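Side-chain contacts in VP2 (Primate bocaparvovirus 1, PDB 7L0Y), which assembles in sixty copies into the T=1 icosahedral capsid, about 26 nm across, of a human parvovirus: residues A[24-29]-A[85-90]; A[113-118]-A[122-127]; A[246-251]-A[269-274]. All blocks are in the same frame, centred on the assembly; numbering follows the deposited sequence.

Contact 1: residues A[24-29]-A[85-90]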
loop_
_atom_site.group_PDB
_atom_site.type_symbol
_atom_site.label_atom_id
_atom_site.label_comp_id
_atom_site.label_asym_id
_atom_site.label_seq_id
_atom_site.Cartn_x
_atom_site.Cartn_y
_atom_site.Cartn_z
ATOM N N SER A 24 85.851 -20.240 -30.419
ATOM C CA SER A 24 85.540 -20.378 -29.014
ATOM C C SER A 24 84.999 -19.069 -28.475
ATOM O O SER A 24 85.279 -17.995 -29.004
ATOM C CB SER A 24 86.759 -20.785 -28.224
ATOM O OG SER A 24 87.734 -19.774 -28.316
ATOM N N HIS A 25 84.212 -19.177 -27.418
ATOM C CA HIS A 25 83.770 -18.032 -26.650
ATOM C C HIS A 25 84.199 -18.227 -25.206
ATOM O O HIS A 25 83.882 -19.249 -24.596
ATOM C CB HIS A 25 82.259 -17.854 -26.739
ATOM C CG HIS A 25 81.764 -16.653 -26.005
ATOM N ND1 HIS A 25 82.112 -15.370 -26.366
ATOM C CD2 HIS A 25 80.988 -16.538 -24.904
ATOM C CE1 HIS A 25 81.552 -14.515 -25.531
ATOM N NE2 HIS A 25 80.866 -15.198 -24.634
ATOM N N PHE A 26 84.921 -17.256 -24.668
ATOM C CA PHE A 26 85.378 -17.288 -23.287
ATOM C C PHE A 26 84.506 -16.407 -22.415
ATOM O O PHE A 26 84.078 -15.329 -22.829
ATOM C CB PHE A 26 86.829 -16.829 -23.179
ATOM C CG PHE A 26 87.809 -17.813 -23.698
ATOM C CD1 PHE A 26 88.410 -18.711 -22.848
ATOM C CD2 PHE A 26 88.098 -17.872 -25.040
ATOM C CE1 PHE A 26 89.304 -19.622 -23.312
ATOM C CE2 PHE A 26 88.988 -18.786 -25.514
ATOM C CZ PHE A 26 89.592 -19.666 -24.649
ATOM N N SER A 27 84.246 -16.881 -21.206
ATOM C CA SER A 27 83.509 -16.139 -20.202
ATOM C C SER A 27 84.169 -16.404 -18.859
ATOM O O SER A 27 85.223 -17.035 -18.780
ATOM C CB SER A 27 82.033 -16.538 -20.199
ATOM O OG SER A 27 81.334 -15.900 -19.154
ATOM N N ASP A 28 83.549 -15.904 -17.796
ATOM C CA ASP A 28 84.054 -16.199 -16.463
ATOM C C ASP A 28 83.701 -17.616 -16.044
ATOM O O ASP A 28 84.551 -18.350 -15.531
ATOM C CB ASP A 28 83.525 -15.183 -15.456
ATOM C CG ASP A 28 84.289 -13.880 -15.495
ATOM O OD1 ASP A 28 85.400 -13.873 -16.057
ATOM O OD2 ASP A 28 83.797 -12.868 -14.950
ATOM N N LYS A 29 82.442 -18.009 -16.216
ATOM C CA LYS A 29 82.022 -19.335 -15.797
ATOM C C LYS A 29 82.036 -20.371 -16.906
ATOM O O LYS A 29 81.968 -21.566 -16.606
ATOM C CB LYS A 29 80.615 -19.277 -15.193
ATOM C CG LYS A 29 80.595 -18.997 -13.705
ATOM C CD LYS A 29 81.097 -17.605 -13.399
ATOM C CE LYS A 29 81.107 -17.338 -11.908
ATOM N NZ LYS A 29 81.624 -15.978 -11.587
ATOM N N PRO A 85 95.619 -23.611 -30.298
ATOM C CA PRO A 85 96.723 -23.239 -29.406
ATOM C C PRO A 85 96.495 -21.914 -28.703
ATOM O O PRO A 85 96.886 -21.752 -27.546
ATOM C CB PRO A 85 97.917 -23.188 -30.360
ATOM C CG PRO A 85 97.540 -24.075 -31.453
ATOM C CD PRO A 85 96.091 -23.960 -31.643
ATOM N N GLN A 86 95.867 -20.960 -29.383
ATOM C CA GLN A 86 95.497 -19.701 -28.756
ATOM C C GLN A 86 94.511 -19.920 -27.622
ATOM O O GLN A 86 94.696 -19.415 -26.513
ATOM C CB GLN A 86 94.896 -18.777 -29.806
ATOM C CG GLN A 86 94.484 -17.421 -29.311
ATOM C CD GLN A 86 95.651 -16.612 -28.835
ATOM O OE1 GLN A 86 95.830 -16.402 -27.642
ATOM N NE2 GLN A 86 96.482 -16.185 -29.767
ATOM N N ASP A 87 93.447 -20.665 -27.891
ATOM C CA ASP A 87 92.415 -20.872 -26.891
ATOM C C ASP A 87 92.928 -21.709 -25.736
ATOM O O ASP A 87 92.534 -21.499 -24.587
ATOM C CB ASP A 87 91.206 -21.521 -27.543
ATOM C CG ASP A 87 90.504 -20.590 -28.503
ATOM O OD1 ASP A 87 90.742 -19.367 -28.437
ATOM O OD2 ASP A 87 89.706 -21.077 -29.328
ATOM N N TRP A 88 93.809 -22.662 -26.022
ATOM C CA TRP A 88 94.401 -23.453 -24.957
ATOM C C TRP A 88 95.292 -22.599 -24.073
ATOM O O TRP A 88 95.274 -22.735 -22.847
ATOM C CB TRP A 88 95.192 -24.609 -25.552
ATOM C CG TRP A 88 95.815 -25.461 -24.521
ATOM C CD1 TRP A 88 97.102 -25.445 -24.125
ATOM C CD2 TRP A 88 95.167 -26.466 -23.748
ATOM N NE1 TRP A 88 97.308 -26.371 -23.151
ATOM C CE2 TRP A 88 96.130 -27.016 -22.901
ATOM C CE3 TRP A 88 93.864 -26.958 -23.697
ATOM C CZ2 TRP A 88 95.837 -28.033 -22.009
ATOM C CZ3 TRP A 88 93.577 -27.963 -22.815
ATOM C CH2 TRP A 88 94.556 -28.493 -21.983
ATOM N N GLN A 89 96.093 -21.731 -24.684
ATOM C CA GLN A 89 96.895 -20.781 -23.924
ATOM C C GLN A 89 96.023 -19.959 -22.998
ATOM O O GLN A 89 96.341 -19.779 -21.822
ATOM C CB GLN A 89 97.632 -19.846 -24.870
ATOM C CG GLN A 89 98.725 -19.027 -24.224
ATOM C CD GLN A 89 99.182 -17.913 -25.116
ATOM O OE1 GLN A 89 98.555 -17.642 -26.130
ATOM N NE2 GLN A 89 100.295 -17.291 -24.781
ATOM N N ARG A 90 94.920 -19.447 -23.517
ATOM C CA ARG A 90 94.056 -18.605 -22.712
ATOM C C ARG A 90 93.419 -19.398 -21.587
ATOM O O ARG A 90 93.229 -18.883 -20.484
ATOM C CB ARG A 90 92.993 -17.976 -23.596
ATOM C CG ARG A 90 92.218 -16.915 -22.912
ATOM C CD ARG A 90 91.324 -16.258 -23.887
ATOM N NE ARG A 90 90.793 -15.026 -23.350
ATOM C CZ ARG A 90 90.146 -14.134 -24.076
ATOM N NH1 ARG A 90 89.944 -14.364 -25.361
ATOM N NH2 ARG A 90 89.712 -13.014 -23.521
#
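F26 lays one ring face against R90 and turns part of its edge to D87, fastening strand 24-26 to the first turns of helix 85-94. In the parvovirus jelly-roll capsid fold this short strand precedes the barrel and pairs with its first long strand, 30-42, while the helix leads straight into strand 95-118. The axes of the short strand and helix segments run nearly parallel and come no closer than 10.3 Å, a gap bridged by side chains.

The main apolar interaction is a CH-pi contact. R90 CD sits 3.6 Å from the centroid of the F26 ring, only 4° off its normal. With CG anti to the backbone N and the chain extended to NE, R90 runs out across the ring, and its guanidinium plane is tilted 25° from that of the phenyl. The same group is held at its polar end by Y463 of the second subunit, whose backbone O accepts from NH2 and whose ring makes a cation-pi contact, so F26 backs an arginine that reaches into a subunit interface.

Polar contacts lie nearer the start of the helix. S24 OG is modelled as hydrogen-bonded to D87 OD2, but it is placed too close to the carboxylate for its exact position to be trusted. D87 also meets the F26 rim: CB lies in the ring plane, 3.8 Å from F26 CZ. The carboxylate is twisted 67° out of that plane, with D87 OD1 3.5 Å from F26 CE2.

Contact 2: residues A[113-118]-A[122-127]; sequences KQILSN and TTYNND
L116 and T123 face each other as a hydrogen-bonded pair in the antiparallel beta hairpin made by strands 95-118 and 121-126. Strand 95-118 belongs to the jelly-roll barrel, and the hairpin's place in the chain is consistent with the DE hairpin that in parvoviruses lines the channel at the fivefold axis. Two backbone bonds join the pair, L116 N to T123 O at 2.9 Å and T123 N to L116 O at 2.7 Å. Q114 and N125 form the next such pair.

L116 O is gripped again by T122 OG1, which comes in at 3.3 Å from above the carbonyl plane, 66° out of it, while T123 N approaches within that plane. The T122 hydroxyl reaches the carbonyl because OG1 is anti to its own backbone N (chi1 179°).

Side chains then divide between the two faces. On the face of L116 and T123, N125 bends back across the leucine at about a right angle, placing ND2 3.3 Å from L116 CD1. The other face carries I115 and Y124 side by side; I115 CG1 lies in the ring plane, at the edge, 3.9 Å from Y124 CE1. Farther out, V434 of the third subunit packs on Y124 and P435 of that subunit on I115, so the neighbouring subunit braces this face. Strand 446-462 flanks the other edge of strand 95-118, with K113 bonded through its backbone to Y447.

K113 is bent at chi2 and chi3, which folds its chain back over the partner strand and leaves NZ 3.1 Å from N126 OD1, a weak hydrogen bond.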
loop_
_atom_site.group_PDB
_atom_site.type_symbol
_atom_site.label_atom_id
_atom_site.label_comp_id
_atom_site.label_asym_id
_atom_site.label_seq_id
_atom_site.Cartn_x
_atom_site.Cartn_y
_atom_site.Cartn_z
ATOM N N LYS A 113 79.334 -40.722 -52.761
ATOM C CA LYS A 113 79.767 -40.742 -54.144
ATOM C C LYS A 113 80.032 -42.183 -54.539
ATOM O O LYS A 113 80.580 -42.957 -53.755
ATOM C CB LYS A 113 81.042 -39.923 -54.350
ATOM C CG LYS A 113 80.999 -38.489 -53.881
ATOM C CD LYS A 113 80.080 -37.630 -54.695
ATOM C CE LYS A 113 80.730 -37.231 -56.006
ATOM N NZ LYS A 113 79.905 -36.268 -56.781
ATOM N N GLN A 114 79.645 -42.541 -55.752
ATOM C CA GLN A 114 80.057 -43.812 -56.319
ATOM C C GLN A 114 81.437 -43.672 -56.938
ATOM O O GLN A 114 81.741 -42.673 -57.588
ATOM C CB GLN A 114 79.050 -44.282 -57.361
ATOM C CG GLN A 114 79.365 -45.631 -57.949
ATOM C CD GLN A 114 78.296 -46.105 -58.896
ATOM O OE1 GLN A 114 77.232 -45.507 -58.993
ATOM N NE2 GLN A 114 78.585 -47.169 -59.626
ATOM N N ILE A 115 82.282 -44.665 -56.712
ATOM C CA ILE A 115 83.648 -44.669 -57.214
ATOM C C ILE A 115 83.657 -45.499 -58.487
ATOM O O ILE A 115 83.433 -46.711 -58.445
ATOM C CB ILE A 115 84.623 -45.240 -56.180
ATOM C CG1 ILE A 115 84.559 -44.434 -54.889
ATOM C CG2 ILE A 115 86.030 -45.222 -56.728
ATOM C CD1 ILE A 115 85.218 -45.114 -53.732
ATOM N N LEU A 116 83.913 -44.858 -59.621
ATOM C CA LEU A 116 83.946 -45.532 -60.914
ATOM C C LEU A 116 85.387 -45.550 -61.392
ATOM O O LEU A 116 85.951 -44.500 -61.707
ATOM C CB LEU A 116 83.064 -44.830 -61.940
ATOM C CG LEU A 116 81.550 -44.984 -61.897
ATOM C CD1 LEU A 116 80.986 -44.200 -60.740
ATOM C CD2 LEU A 116 80.941 -44.533 -63.209
ATOM N N SER A 117 85.975 -46.735 -61.469
ATOM C CA SER A 117 87.360 -46.884 -61.895
ATOM C C SER A 117 87.400 -47.549 -63.263
ATOM O O SER A 117 87.048 -48.726 -63.395
ATOM C CB SER A 117 88.162 -47.697 -60.881
ATOM O OG SER A 117 89.503 -47.842 -61.308
ATOM N N ASN A 118 87.828 -46.796 -64.274
ATOM C CA ASN A 118 88.087 -47.333 -65.604
ATOM C C ASN A 118 89.553 -47.111 -65.935
ATOM O O ASN A 118 89.972 -45.974 -66.163
ATOM C CB ASN A 118 87.202 -46.669 -66.661
ATOM C CG ASN A 118 85.755 -47.079 -66.547
ATOM O OD1 ASN A 118 85.439 -48.135 -66.000
ATOM N ND2 ASN A 118 84.862 -46.248 -67.067
ATOM N N THR A 122 89.898 -42.465 -62.330
ATOM C CA THR A 122 88.727 -42.784 -61.532
ATOM C C THR A 122 87.802 -41.579 -61.451
ATOM O O THR A 122 88.256 -40.440 -61.322
ATOM C CB THR A 122 89.140 -43.241 -60.130
ATOM O OG1 THR A 122 87.975 -43.531 -59.347
ATOM C CG2 THR A 122 89.984 -42.193 -59.444
ATOM N N THR A 123 86.504 -41.836 -61.538
ATOM C CA THR A 123 85.503 -40.786 -61.507
ATOM C C THR A 123 84.595 -40.966 -60.304
ATOM O O THR A 123 84.496 -42.051 -59.729
ATOM C CB THR A 123 84.666 -40.756 -62.791
ATOM O OG1 THR A 123 84.074 -42.038 -63.013
ATOM C CG2 THR A 123 85.525 -40.377 -63.980
ATOM N N TYR A 124 83.942 -39.876 -59.929
ATOM C CA TYR A 124 83.172 -39.785 -58.702
ATOM C C TYR A 124 81.842 -39.151 -59.042
ATOM O O TYR A 124 81.800 -37.989 -59.448
ATOM C CB TYR A 124 83.932 -38.945 -57.681
ATOM C CG TYR A 124 85.249 -39.564 -57.337
ATOM C CD1 TYR A 124 85.306 -40.788 -56.708
ATOM C CD2 TYR A 124 86.431 -38.993 -57.765
ATOM C CE1 TYR A 124 86.498 -41.377 -56.424
ATOM C CE2 TYR A 124 87.632 -39.581 -57.500
ATOM C CZ TYR A 124 87.661 -40.773 -56.828
ATOM O OH TYR A 124 88.860 -41.377 -56.551
ATOM N N ASN A 125 80.761 -39.893 -58.883
ATOM C CA ASN A 125 79.453 -39.321 -59.128
ATOM C C ASN A 125 78.519 -39.619 -57.970
ATOM O O ASN A 125 78.662 -40.619 -57.268
ATOM C CB ASN A 125 78.864 -39.789 -60.474
ATOM C CG ASN A 125 78.743 -41.291 -60.589
ATOM O OD1 ASN A 125 78.475 -41.994 -59.622
ATOM N ND2 ASN A 125 78.934 -41.791 -61.799
ATOM N N ASN A 126 77.588 -38.702 -57.762
ATOM C CA ASN A 126 76.596 -38.841 -56.714
ATOM C C ASN A 126 75.711 -40.046 -56.963
ATOM O O ASN A 126 75.234 -40.271 -58.077
ATOM C CB ASN A 126 75.724 -37.595 -56.648
ATOM C CG ASN A 126 76.426 -36.424 -56.039
ATOM O OD1 ASN A 126 77.302 -36.585 -55.199
ATOM N ND2 ASN A 126 76.057 -35.226 -56.466
ATOM N N ASP A 127 75.492 -40.825 -55.910
ATOM C CA ASP A 127 74.354 -41.731 -55.819
ATOM C C ASP A 127 73.500 -41.197 -54.677
ATOM O O ASP A 127 73.858 -41.300 -53.503
ATOM C CB ASP A 127 74.806 -43.166 -55.627
ATOM C CG ASP A 127 75.891 -43.288 -54.610
ATOM O OD1 ASP A 127 76.385 -42.239 -54.170
ATOM O OD2 ASP A 127 76.268 -44.420 -54.265
#

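Contact 3: residues A[246-251]-A[269-274]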
loop_
_atom_site.group_PDB
_atom_site.type_symbol
_atom_site.label_atom_id
_atom_site.label_comp_id
_atom_site.label_asym_id
_atom_site.label_seq_id
_atom_site.Cartn_x
_atom_site.Cartn_y
_atom_site.Cartn_z
ATOM N N THR A 246 109.516 -26.524 17.847
ATOM C CA THR A 246 108.561 -27.618 17.891
ATOM C C THR A 246 108.673 -28.318 19.235
ATOM O O THR A 246 109.732 -28.315 19.864
ATOM C CB THR A 246 108.783 -28.621 16.746
ATOM O OG1 THR A 246 107.668 -29.513 16.669
ATOM C CG2 THR A 246 110.031 -29.439 16.972
ATOM N N ARG A 247 107.565 -28.895 19.681
ATOM C CA ARG A 247 107.563 -29.677 20.904
ATOM C C ARG A 247 108.166 -31.056 20.698
ATOM O O ARG A 247 108.590 -31.686 21.667
ATOM C CB ARG A 247 106.134 -29.825 21.414
ATOM C CG ARG A 247 105.396 -28.525 21.595
ATOM C CD ARG A 247 103.970 -28.838 21.943
ATOM N NE ARG A 247 103.879 -29.426 23.270
ATOM C CZ ARG A 247 102.825 -30.090 23.721
ATOM N NH1 ARG A 247 102.829 -30.573 24.952
ATOM N NH2 ARG A 247 101.794 -30.314 22.926
ATOM N N ARG A 248 108.241 -31.507 19.451
ATOM C CA ARG A 248 108.553 -32.892 19.129
ATOM C C ARG A 248 109.984 -33.261 19.486
ATOM O O ARG A 248 110.902 -32.445 19.388
ATOM C CB ARG A 248 108.307 -33.124 17.644
ATOM C CG ARG A 248 106.862 -33.022 17.250
ATOM C CD ARG A 248 106.095 -34.251 17.655
ATOM N NE ARG A 248 106.569 -35.394 16.889
ATOM C CZ ARG A 248 106.149 -35.698 15.668
ATOM N NH1 ARG A 248 105.233 -34.953 15.075
ATOM N NH2 ARG A 248 106.643 -36.752 15.042
ATOM N N VAL A 249 110.164 -34.515 19.882
ATOM C CA VAL A 249 111.453 -35.066 20.272
ATOM C C VAL A 249 111.867 -36.091 19.233
ATOM O O VAL A 249 111.039 -36.883 18.773
ATOM C CB VAL A 249 111.392 -35.715 21.666
ATOM C CG1 VAL A 249 112.694 -36.394 21.995
ATOM C CG2 VAL A 249 111.080 -34.698 22.701
ATOM N N GLN A 250 113.142 -36.083 18.872
ATOM C CA GLN A 250 113.725 -37.115 18.029
ATOM C C GLN A 250 114.737 -37.913 18.842
ATOM O O GLN A 250 115.765 -37.380 19.268
ATOM C CB GLN A 250 114.361 -36.505 16.783
ATOM C CG GLN A 250 115.374 -35.423 17.065
ATOM C CD GLN A 250 115.931 -34.837 15.812
ATOM O OE1 GLN A 250 115.338 -34.959 14.745
ATOM N NE2 GLN A 250 117.081 -34.198 15.922
ATOM N N TYR A 251 114.424 -39.177 19.081
ATOM C CA TYR A 251 115.355 -40.118 19.677
ATOM C C TYR A 251 116.096 -40.832 18.563
ATOM O O TYR A 251 115.472 -41.354 17.639
ATOM C CB TYR A 251 114.633 -41.138 20.552
ATOM C CG TYR A 251 115.532 -42.235 21.050
ATOM C CD1 TYR A 251 116.377 -42.025 22.123
ATOM C CD2 TYR A 251 115.549 -43.476 20.436
ATOM C CE1 TYR A 251 117.201 -43.021 22.579
ATOM C CE2 TYR A 251 116.368 -44.479 20.883
ATOM C CZ TYR A 251 117.192 -44.247 21.956
ATOM O OH TYR A 251 118.016 -45.244 22.415
ATOM N N SER A 269 113.638 -28.141 10.319
ATOM C CA SER A 269 113.066 -29.367 9.775
ATOM C C SER A 269 111.999 -29.885 10.731
ATOM O O SER A 269 112.312 -30.545 11.718
ATOM C CB SER A 269 114.149 -30.379 9.566
ATOM O OG SER A 269 114.750 -30.715 10.801
ATOM N N LYS A 270 110.756 -29.634 10.416
ATOM C CA LYS A 270 109.679 -30.180 11.227
ATOM C C LYS A 270 109.094 -31.435 10.586
ATOM O O LYS A 270 108.977 -31.510 9.362
ATOM C CB LYS A 270 108.602 -29.135 11.456
ATOM C CG LYS A 270 109.095 -28.045 12.366
ATOM C CD LYS A 270 108.083 -26.968 12.572
ATOM C CE LYS A 270 108.624 -25.919 13.502
ATOM N NZ LYS A 270 107.688 -24.793 13.666
ATOM N N PRO A 271 108.736 -32.436 11.388
ATOM C CA PRO A 271 108.135 -33.651 10.827
ATOM C C PRO A 271 106.842 -33.338 10.097
ATOM O O PRO A 271 106.059 -32.487 10.519
ATOM C CB PRO A 271 107.869 -34.513 12.063
ATOM C CG PRO A 271 108.775 -33.988 13.098
ATOM C CD PRO A 271 108.874 -32.517 12.849
ATOM N N THR A 272 106.612 -34.046 9.002
ATOM C CA THR A 272 105.386 -33.889 8.241
ATOM C C THR A 272 104.522 -35.130 8.400
ATOM O O THR A 272 105.019 -36.235 8.626
ATOM C CB THR A 272 105.669 -33.624 6.753
ATOM O OG1 THR A 272 104.452 -33.264 6.092
ATOM C CG2 THR A 272 106.260 -34.852 6.073
ATOM N N SER A 273 103.218 -34.926 8.314
ATOM C CA SER A 273 102.270 -36.024 8.313
ATOM C C SER A 273 101.949 -36.511 6.915
ATOM O O SER A 273 101.105 -37.395 6.766
ATOM C CB SER A 273 100.975 -35.615 9.018
ATOM O OG SER A 273 101.187 -35.410 10.401
ATOM N N TRP A 274 102.584 -35.965 5.892
ATOM C CA TRP A 274 102.171 -36.223 4.527
ATOM C C TRP A 274 103.260 -36.961 3.768
ATOM O O TRP A 274 104.442 -36.636 3.874
ATOM C CB TRP A 274 101.791 -34.913 3.842
ATOM C CG TRP A 274 100.673 -34.289 4.587
ATOM C CD1 TRP A 274 100.738 -33.217 5.417
ATOM C CD2 TRP A 274 99.344 -34.793 4.689
ATOM N NE1 TRP A 274 99.514 -32.979 5.980
ATOM C CE2 TRP A 274 98.640 -33.939 5.552
ATOM C CE3 TRP A 274 98.671 -35.863 4.106
ATOM C CZ2 TRP A 274 97.298 -34.123 5.845
ATOM C CZ3 TRP A 274 97.348 -36.046 4.398
ATOM C CH2 TRP A 274 96.672 -35.183 5.259
#
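R248 lies flat over P271, and this is the closer half of a buried, lightly built contact in the long loop that follows barrel strand 215-232; in parvoviruses this loop shapes the capsid surface around the threefold axes. The proline ring packs against one face of the guanidinium: R248 NH2 is 3.9 Å from P271 CB, and P271 CG sits 3.9 Å from the guanidinium plane, offset toward the rim. Bends at chi2 and chi3 curl the arginine round, so that arginine and proline point opposite ways as they pass. The same NH2 makes a salt bridge to D319 of the fifth subunit.

The looser half is T246 with K270, a single approach of T246 CB to K270 CE at 4.2 Å. Here polar ends look elsewhere: K270 NZ bonds to N241 O and V244 O and makes a salt bridge to D150 of the fifth subunit, while T246 OG1 meets W149 O of that subunit.

The weakly bonded strand around 249-252 pairs antiparallel with strand 261-264, and the 269-274 loop passes beside the lead-in to that strand, roughly across it, on its way to strand 279-280.

In the fold
From the N terminus, the chain first meets contact 1, where strand 23-26 is brought against helix 85-94 and a span of 55 residues, 26 of them in strands, is closed. That helix runs directly into strand 95-118, whose far end turns back at once in contact 2 across a three-residue gap. Contact 3 comes much later and closes 17 residues, including the small hairpin partner 261-264. The three follow in series; none nests in or crosses another. Contacts 2 and 3 lie on opposite sides of the chain's centre, their own centres 78 Å apart, with contact 1 about 43 and 45 Å from them. Contacts 1 and 3 each also meet another subunit; contact 2 meets two.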